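Local coordinates for protein NBR1 homolog (Arabidopsis thaliana, PDB 6TGS) that probably acts as an autophagy receptor that targets ubiquitinated protein aggregates formed under stress for vacuolar degradation, and forms homodimers through its PB1 domain, at residues Leu33-Leu38 / Asn72-Val77; Arg19-Pro24 / Lys39-Ala44; Leu56-Ser59 / Val65-Leu68. The protein carries 3 engineered substitutions. One frame throughout, in Å; residues are numbered along the deposited sequence.

Contact 1: residues Leu33-Leu38 / Asn72-Val77; sequences LEMAGL and NDLFDV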
loop_
_atom_site.group_PDB
_atom_site.type_symbol
_atom_site.label_atom_id
_atom_site.label_comp_id
_atom_site.label_asym_id
_atom_site.label_seq_id
_atom_site.Cartn_x
_atom_site.Cartn_y
_atom_site.Cartn_z
ATOM N N LEU A 33 6.138 -6.205 5.074
ATOM C CA LEU A 33 6.447 -5.226 4.043
ATOM C C LEU A 33 6.635 -3.861 4.687
ATOM O O LEU A 33 5.887 -3.492 5.599
ATOM C CB LEU A 33 5.334 -5.163 2.987
ATOM C CG LEU A 33 5.671 -4.467 1.664
ATOM C CD1 LEU A 33 6.739 -5.231 0.905
ATOM C CD2 LEU A 33 4.428 -4.321 0.808
ATOM N N GLU A 34 7.632 -3.122 4.213
ATOM C CA GLU A 34 7.877 -1.742 4.611
ATOM C C GLU A 34 7.712 -0.831 3.397
ATOM O O GLU A 34 7.513 -1.293 2.266
ATOM C CB GLU A 34 9.270 -1.586 5.233
ATOM C CG GLU A 34 10.404 -2.044 4.329
ATOM C CD GLU A 34 11.669 -1.237 4.525
ATOM O OE1 GLU A 34 11.616 0.003 4.367
ATOM O OE2 GLU A 34 12.718 -1.841 4.839
ATOM N N MET A 35 7.815 0.480 3.643
ATOM C CA MET A 35 7.510 1.457 2.603
ATOM C C MET A 35 8.449 1.316 1.414
ATOM O O MET A 35 8.021 1.457 0.263
ATOM C CB MET A 35 7.563 2.877 3.174
ATOM C CG MET A 35 6.293 3.296 3.948
ATOM S SD MET A 35 4.785 3.419 2.944
ATOM C CE MET A 35 5.441 4.408 1.597
ATOM N N ALA A 36 9.722 0.994 1.663
ATOM C CA ALA A 36 10.651 0.833 0.549
ATOM C C ALA A 36 10.236 -0.320 -0.361
ATOM O O ALA A 36 10.297 -0.207 -1.596
ATOM C CB ALA A 36 12.070 0.613 1.070
ATOM N N GLY A 37 9.849 -1.453 0.220
ATOM C CA GLY A 37 9.448 -2.580 -0.603
ATOM C C GLY A 37 8.137 -2.339 -1.326
ATOM O O GLY A 37 7.946 -2.824 -2.446
ATOM N N LEU A 38 7.227 -1.581 -0.703
ATOM C CA LEU A 38 5.975 -1.215 -1.364
ATOM C C LEU A 38 6.245 -0.332 -2.573
ATOM O O LEU A 38 5.688 -0.544 -3.659
ATOM C CB LEU A 38 5.060 -0.499 -0.368
ATOM C CG LEU A 38 3.779 0.051 -0.976
ATOM C CD1 LEU A 38 2.964 -1.094 -1.600
ATOM C CD2 LEU A 38 2.991 0.811 0.095
ATOM N N ASN A 72 5.042 3.802 9.931
ATOM C CA ASN A 72 3.976 3.793 10.924
ATOM C C ASN A 72 2.600 3.767 10.273
ATOM O O ASN A 72 1.671 3.148 10.811
ATOM C CB ASN A 72 4.106 5.003 11.850
ATOM C CG ASN A 72 5.373 4.961 12.678
ATOM O OD1 ASN A 72 5.688 3.944 13.293
ATOM N ND2 ASN A 72 6.107 6.067 12.699
ATOM N N ASP A 73 2.446 4.435 9.127
ATOM C CA ASP A 73 1.188 4.378 8.394
ATOM C C ASP A 73 0.896 2.967 7.886
ATOM O O ASP A 73 -0.266 2.560 7.824
ATOM C CB ASP A 73 1.211 5.343 7.212
ATOM C CG ASP A 73 1.466 6.765 7.632
ATOM O OD1 ASP A 73 0.769 7.251 8.554
ATOM O OD2 ASP A 73 2.351 7.397 7.034
ATOM N N LEU A 74 1.935 2.241 7.470
ATOM C CA LEU A 74 1.714 0.877 6.987
ATOM C C LEU A 74 1.482 -0.078 8.142
ATOM O O LEU A 74 0.643 -0.988 8.052
ATOM C CB LEU A 74 2.894 0.407 6.139
ATOM C CG LEU A 74 2.797 0.666 4.646
ATOM C CD1 LEU A 74 4.142 0.322 3.997
ATOM C CD2 LEU A 74 1.654 -0.145 4.054
ATOM N N PHE A 75 2.229 0.091 9.235
ATOM C CA PHE A 75 1.977 -0.669 10.452
ATOM C C PHE A 75 0.526 -0.530 10.890
ATOM O O PHE A 75 -0.100 -1.498 11.334
ATOM C CB PHE A 75 2.923 -0.198 11.557
ATOM C CG PHE A 75 2.829 -0.985 12.834
ATOM C CD1 PHE A 75 3.383 -2.250 12.932
ATOM C CD2 PHE A 75 2.222 -0.443 13.952
ATOM C CE1 PHE A 75 3.308 -2.967 14.116
ATOM C CE2 PHE A 75 2.157 -1.157 15.142
ATOM C CZ PHE A 75 2.689 -2.422 15.217
ATOM N N ASP A 76 -0.032 0.669 10.743
ATOM C CA ASP A 76 -1.400 0.913 11.162
ATOM C C ASP A 76 -2.442 0.346 10.206
ATOM O O ASP A 76 -3.614 0.251 10.580
ATOM C CB ASP A 76 -1.621 2.406 11.349
ATOM C CG ASP A 76 -2.582 2.695 12.479
ATOM O OD1 ASP A 76 -2.332 2.210 13.603
ATOM O OD2 ASP A 76 -3.585 3.398 12.246
ATOM N N VAL A 77 -2.083 -0.089 9.014
ATOM C CA VAL A 77 -3.051 -0.828 8.162
ATOM C C VAL A 77 -3.378 -2.152 8.858
ATOM O O VAL A 77 -4.533 -2.524 8.914
ATOM C CB VAL A 77 -2.486 -1.046 6.751
ATOM C CG1 VAL A 77 -3.242 -2.123 5.997
ATOM C CG2 VAL A 77 -2.471 0.248 5.956
#
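Glu34 O accepts Leu38 N at 3.0 Å, and this backbone bond closes the first turn of helix 35-46 against which Leu74 packs. Glu34 occupies the N-cap position, while Met35 N is held from outside the two segments by OD1 of Asp71, which belongs to the helix that supplies Leu74. Between 33-38 and 72-77 themselves the contact is apolar and rests on one probing branch, Leu74 CD1. With chi2 at 172° this methyl points straight outward from helix 71-79, and it meets three groups of the other segment. Its tightest neighbour is the thioether, Met35 SD to Leu74 CD1 at 3.3 Å; Met35 CG adds a second approach to Leu74 CD1 at 3.7 Å. Bends at chi2 (-65°) and chi3 (-49°) curl the methionine, so that its sulfur rather than its terminal methyl faces the leucine. From the next turn of the helix Leu38 CD2 reaches Leu74 CD1 at 4.1 Å, a looser touch, and the backbone carbon Glu34 C lies 3.8 Å from Leu74 CD1. The nearest CA atoms, those of Glu34 and Leu74, are still 7.1 Å apart, consistent with one inserted side chain bridging the gap between the two backbones. Beneath it, Leu38 rests on Ile87 and Val77 on Leu85, both of strand 84-90, placing the two helices over the same face of the sheet. Such a pair of helices over one face of a mixed sheet is the arrangement of the PB1 domain, a member of the ubiquitin-like beta-grasp fold.

Contact 2: residues Arg19-Pro24 / Lys39-Ala44; sequences RRFRVP and KEKIAA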
loop_
_atom_site.group_PDB
_atom_site.type_symbol
_atom_site.label_atom_id
_atom_site.label_comp_id
_atom_site.label_asym_id
_atom_site.label_seq_id
_atom_site.Cartn_x
_atom_site.Cartn_y
_atom_site.Cartn_z
ATOM N N ARG A 19 -4.013 -2.923 -10.384
ATOM C CA ARG A 19 -3.222 -4.140 -10.254
ATOM C C ARG A 19 -3.338 -4.658 -8.832
ATOM O O ARG A 19 -3.469 -3.882 -7.883
ATOM C CB ARG A 19 -1.746 -3.896 -10.619
ATOM C CG ARG A 19 -1.535 -3.497 -12.083
ATOM C CD ARG A 19 -1.745 -4.696 -13.029
ATOM N NE ARG A 19 -1.526 -4.349 -14.440
ATOM C CZ ARG A 19 -2.507 -3.987 -15.266
ATOM N NH1 ARG A 19 -3.750 -3.896 -14.803
ATOM N NH2 ARG A 19 -2.253 -3.721 -16.548
ATOM N N ARG A 20 -3.345 -5.950 -8.592
ATOM C CA ARG A 20 -3.572 -6.732 -7.384
ATOM C C ARG A 20 -2.318 -7.500 -7.009
ATOM O O ARG A 20 -1.706 -8.148 -7.862
ATOM C CB ARG A 20 -4.723 -7.721 -7.599
ATOM C CG ARG A 20 -5.073 -8.584 -6.389
ATOM C CD ARG A 20 -6.255 -9.520 -6.711
ATOM N NE ARG A 20 -6.608 -10.353 -5.578
ATOM C CZ ARG A 20 -6.025 -11.511 -5.313
ATOM N NH1 ARG A 20 -5.055 -11.948 -6.103
ATOM N NH2 ARG A 20 -6.397 -12.221 -4.256
ATOM N N PHE A 21 -1.877 -7.491 -5.846
ATOM C CA PHE A 21 -0.901 -8.445 -5.335
ATOM C C PHE A 21 -1.225 -8.714 -3.873
ATOM O O PHE A 21 -2.055 -8.035 -3.269
ATOM C CB PHE A 21 0.544 -7.961 -5.515
ATOM C CG PHE A 21 0.835 -6.639 -4.877
ATOM C CD1 PHE A 21 0.634 -5.469 -5.577
ATOM C CD2 PHE A 21 1.347 -6.570 -3.588
ATOM C CE1 PHE A 21 0.919 -4.240 -5.005
ATOM C CE2 PHE A 21 1.645 -5.337 -3.008
ATOM C CZ PHE A 21 1.422 -4.175 -3.727
ATOM N N ARG A 22 -0.573 -9.715 -3.296
ATOM C CA ARG A 22 -0.852 -10.074 -1.912
ATOM C C ARG A 22 0.408 -9.941 -1.077
ATOM O O ARG A 22 1.518 -10.219 -1.541
ATOM C CB ARG A 22 -1.405 -11.498 -1.808
ATOM C CG ARG A 22 -2.682 -11.715 -2.603
ATOM C CD ARG A 22 -3.506 -12.869 -2.044
ATOM N NE ARG A 22 -2.723 -14.092 -1.894
ATOM C CZ ARG A 22 -3.035 -15.077 -1.060
ATOM N NH1 ARG A 22 -4.114 -14.988 -0.295
ATOM N NH2 ARG A 22 -2.262 -16.152 -0.985
ATOM N N VAL A 23 0.226 -9.523 0.175
ATOM C CA VAL A 23 1.324 -9.236 1.078
ATOM C C VAL A 23 1.192 -10.171 2.278
ATOM O O VAL A 23 0.159 -10.155 2.955
ATOM C CB VAL A 23 1.334 -7.772 1.543
ATOM C CG1 VAL A 23 2.432 -7.575 2.567
ATOM C CG2 VAL A 23 1.528 -6.841 0.349
ATOM N N PRO A 24 2.193 -10.995 2.568
ATOM C CA PRO A 24 2.099 -11.882 3.733
ATOM C C PRO A 24 2.079 -11.101 5.038
ATOM O O PRO A 24 2.635 -10.007 5.152
ATOM C CB PRO A 24 3.359 -12.750 3.620
ATOM C CG PRO A 24 4.308 -11.935 2.800
ATOM C CD PRO A 24 3.447 -11.185 1.824
ATOM N N LYS A 39 7.104 0.671 -2.400
ATOM C CA LYS A 39 7.431 1.547 -3.514
ATOM C C LYS A 39 8.119 0.773 -4.633
ATOM O O LYS A 39 7.896 1.049 -5.817
ATOM C CB LYS A 39 8.292 2.716 -3.014
ATOM C CG LYS A 39 7.471 3.729 -2.239
ATOM C CD LYS A 39 8.288 4.910 -1.771
ATOM C CE LYS A 39 8.629 5.830 -2.933
ATOM N NZ LYS A 39 9.356 7.056 -2.473
ATOM N N GLU A 40 8.969 -0.193 -4.282
ATOM C CA GLU A 40 9.672 -0.958 -5.307
ATOM C C GLU A 40 8.703 -1.830 -6.094
ATOM O O GLU A 40 8.854 -2.010 -7.304
ATOM C CB GLU A 40 10.768 -1.805 -4.665
ATOM C CG GLU A 40 11.944 -0.960 -4.164
ATOM C CD GLU A 40 12.845 -1.724 -3.201
ATOM O OE1 GLU A 40 12.507 -2.865 -2.835
ATOM O OE2 GLU A 40 13.889 -1.171 -2.795
ATOM N N LYS A 41 7.718 -2.400 -5.409
ATOM C CA LYS A 41 6.729 -3.207 -6.107
ATOM C C LYS A 41 5.888 -2.334 -7.028
ATOM O O LYS A 41 5.679 -2.663 -8.197
ATOM C CB LYS A 41 5.869 -3.941 -5.075
ATOM C CG LYS A 41 4.879 -4.913 -5.683
ATOM C CD LYS A 41 5.587 -6.212 -6.094
ATOM C CE LYS A 41 4.604 -7.212 -6.656
ATOM N NZ LYS A 41 5.181 -8.592 -6.643
ATOM N N ILE A 42 5.438 -1.180 -6.533
ATOM C CA ILE A 42 4.628 -0.296 -7.360
ATOM C C ILE A 42 5.421 0.203 -8.563
ATOM O O ILE A 42 4.896 0.279 -9.679
ATOM C CB ILE A 42 4.077 0.858 -6.503
ATOM C CG1 ILE A 42 2.984 0.319 -5.564
ATOM C CG2 ILE A 42 3.528 1.956 -7.396
ATOM C CD1 ILE A 42 2.575 1.319 -4.419
ATOM N N ALA A 43 6.703 0.528 -8.365
ATOM C CA ALA A 43 7.554 0.954 -9.475
ATOM C C ALA A 43 7.671 -0.133 -10.539
ATOM O O ALA A 43 7.612 0.150 -11.740
ATOM C CB ALA A 43 8.942 1.338 -8.945
ATOM N N ALA A 44 7.854 -1.384 -10.120
ATOM C CA ALA A 44 7.948 -2.478 -11.088
ATOM C C ALA A 44 6.641 -2.660 -11.858
ATOM O O ALA A 44 6.653 -2.991 -13.056
ATOM C CB ALA A 44 8.337 -3.769 -10.370
#
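In the beta-grasp fold of this PB1 domain, helix 35-46 follows strand 17-23 in the chain and lies across the sheet to which that strand belongs; the contact between 19-24 and 39-44 joins the two elements near the surface. One pair of side chains carries it. Lys41 CG sits over the face of the Phe21 ring, 4.0 Å from the ring centroid and only 10° off the normal, the geometry of a CH-pi contact. The nearest ring atom is at the far end of the phenylalanine, with Phe21 CZ 4.0 Å from Lys41 CG. Beyond this point the lysine runs back over the ring toward the strand, opposite in direction to the phenylalanine, and Lys41 CE lies 4.2 Å from Phe21 CG. The course follows from the torsions: after a bend at chi2 (78°) the remaining lysine chain is extended. Its amine ends past the aromatic part, with Lys41 NZ 4.8 Å from Phe21 CB, so the contact depends on the aliphatic methylenes and not on the charge lying over the ring centre. Phe21 has chi1 at 57°, between backbone N and carbonyl carbon, a rotation that lays the ring where Lys41 can cover it. The closest CA atoms, of Phe21 and Lys41, are 9.3 Å apart, and the backbones therefore stay separate. Around this pair, Phe21 also touches Leu38 and Leu45, which share one side of the helix with Lys41, and Val10 and Val12 of strand 8-14. The ring, rising from strand 17-23, is thus packed between helix 35-46 and the adjacent strand 8-14.

Contact 3: residues Leu56-Ser59 / Val65-Leu68; sequences LTYS and VVAL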
loop_
_atom_site.group_PDB
_atom_site.type_symbol
_atom_site.label_atom_id
_atom_site.label_comp_id
_atom_site.label_asym_id
_atom_site.label_seq_id
_atom_site.Cartn_x
_atom_site.Cartn_y
_atom_site.Cartn_z
ATOM N N LEU A 56 0.896 8.086 -2.175
ATOM C CA LEU A 56 0.219 6.805 -2.011
ATOM C C LEU A 56 -0.894 7.012 -0.993
ATOM O O LEU A 56 -0.613 7.291 0.176
ATOM C CB LEU A 56 1.199 5.730 -1.546
ATOM C CG LEU A 56 2.458 5.603 -2.417
ATOM C CD1 LEU A 56 3.410 4.524 -1.874
ATOM C CD2 LEU A 56 2.043 5.295 -3.839
ATOM N N THR A 57 -2.151 6.933 -1.442
ATOM C CA THR A 57 -3.276 7.245 -0.569
ATOM C C THR A 57 -4.314 6.133 -0.589
ATOM O O THR A 57 -4.462 5.426 -1.589
ATOM C CB THR A 57 -3.960 8.568 -0.973
ATOM O OG1 THR A 57 -4.321 8.544 -2.360
ATOM C CG2 THR A 57 -3.018 9.753 -0.700
ATOM N N TYR A 58 -5.047 5.983 0.515
ATOM C CA TYR A 58 -6.255 5.171 0.504
ATOM C C TYR A 58 -7.373 5.902 1.226
ATOM O O TYR A 58 -7.119 6.815 2.010
ATOM C CB TYR A 58 -6.034 3.789 1.127
ATOM C CG TYR A 58 -5.760 3.709 2.614
ATOM C CD1 TYR A 58 -6.802 3.507 3.526
ATOM C CD2 TYR A 58 -4.453 3.752 3.105
ATOM C CE1 TYR A 58 -6.545 3.373 4.885
ATOM C CE2 TYR A 58 -4.188 3.618 4.456
ATOM C CZ TYR A 58 -5.246 3.435 5.344
ATOM O OH TYR A 58 -4.991 3.306 6.695
ATOM N N SER A 59 -8.619 5.527 0.915
ATOM C CA SER A 59 -9.787 6.140 1.550
ATOM C C SER A 59 -10.260 5.273 2.703
ATOM O O SER A 59 -10.602 4.100 2.508
ATOM C CB SER A 59 -10.926 6.380 0.553
ATOM O OG SER A 59 -10.477 7.092 -0.583
ATOM N N VAL A 65 -9.080 10.588 3.827
ATOM C CA VAL A 65 -8.002 9.949 3.064
ATOM C C VAL A 65 -6.798 9.779 3.969
ATOM O O VAL A 65 -6.442 10.685 4.734
ATOM C CB VAL A 65 -7.648 10.781 1.815
ATOM C CG1 VAL A 65 -6.324 10.310 1.158
ATOM C CG2 VAL A 65 -8.777 10.723 0.803
ATOM N N VAL A 66 -6.142 8.621 3.867
ATOM C CA VAL A 66 -4.909 8.319 4.572
ATOM C C VAL A 66 -3.757 8.350 3.577
ATOM O O VAL A 66 -3.796 7.657 2.551
ATOM C CB VAL A 66 -4.969 6.945 5.255
ATOM C CG1 VAL A 66 -3.650 6.676 5.970
ATOM C CG2 VAL A 66 -6.173 6.808 6.189
ATOM N N ALA A 67 -2.727 9.132 3.874
ATOM C CA ALA A 67 -1.507 9.116 3.067
ATOM C C ALA A 67 -0.471 8.195 3.692
ATOM O O ALA A 67 -0.119 8.346 4.868
ATOM C CB ALA A 67 -0.921 10.512 2.917
ATOM N N LEU A 68 0.040 7.268 2.894
ATOM C CA LEU A 68 1.125 6.396 3.326
ATOM C C LEU A 68 2.422 7.162 3.122
ATOM O O LEU A 68 2.938 7.252 2.002
ATOM C CB LEU A 68 1.106 5.090 2.542
ATOM C CG LEU A 68 -0.185 4.278 2.615
ATOM C CD1 LEU A 68 -0.067 3.083 1.653
ATOM C CD2 LEU A 68 -0.467 3.802 4.029
HETATM O O HOH W 1 2.266 9.152 0.032
#
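Tyr58 and Val66 exchange two backbone hydrogen bonds, Val66 N to Tyr58 O at 2.8 Å and nearly straight (172°), and Tyr58 N to Val66 O at 2.9 Å (159°). This reciprocal pairing marks an antiparallel beta hairpin of strands 55-59 and 65-67, with the latter at an edge of the sheet. Two residues further along the ladder, past the non-hydrogen-bonded pair Thr57-Ala67, Leu68 N donates to Leu56 O at 2.8 Å, but the return link runs through a water that accepts from Leu56 N and lies as a donor to Leu68 O, both at 2.8 Å. The packing follows the ladder. Chi1 of 68° folds the Tyr58 ring over its own cross-strand partner: Val66 CB lies over the face, 3.6 Å from the centroid and displaced toward the rim, with CG1 of Val66 on the CE2 side of that same face and CG2 on the CE1 side. Leu68 CD2 approaches the same ring in its plane, 3.7 Å from Tyr58 CE2. Were Tyr58 replaced by alanine, Val66 and the Leu68 methyl would probably lose the ring that joins them, with a gap opening beside Val77 of helix 71-79 and Leu85 of strand 84-90. On the other side of the sheet, the face of Thr57 and Val65, the closest approach is diagonal, Thr57 CB to Val65 CG1 at 3.6 Å, nearer than the side chains of the directly opposed pairs.

Overall arrangement
From the N terminus, strand 17-23 supplies the first segment of contact 2, which closes a short loop when helix 35-46 returns to the strand. Before that closure Leu33-Leu38 opens contact 1, so the two cross, sharing the helix and meeting where Leu38 CD1 packs 4.0 Å from Phe21 CZ. Contact 3 follows contact 2 in series and is nested inside the much longer loop that contact 1 closes at helix 71-79. It adjoins contact 1 through Met35 CE, 4.0 Å from Leu56 CD1. Together the contacts link the sheet's edge strand 17-23 through helix 35-46 to helix 71-79 and the hairpin at the opposite edge.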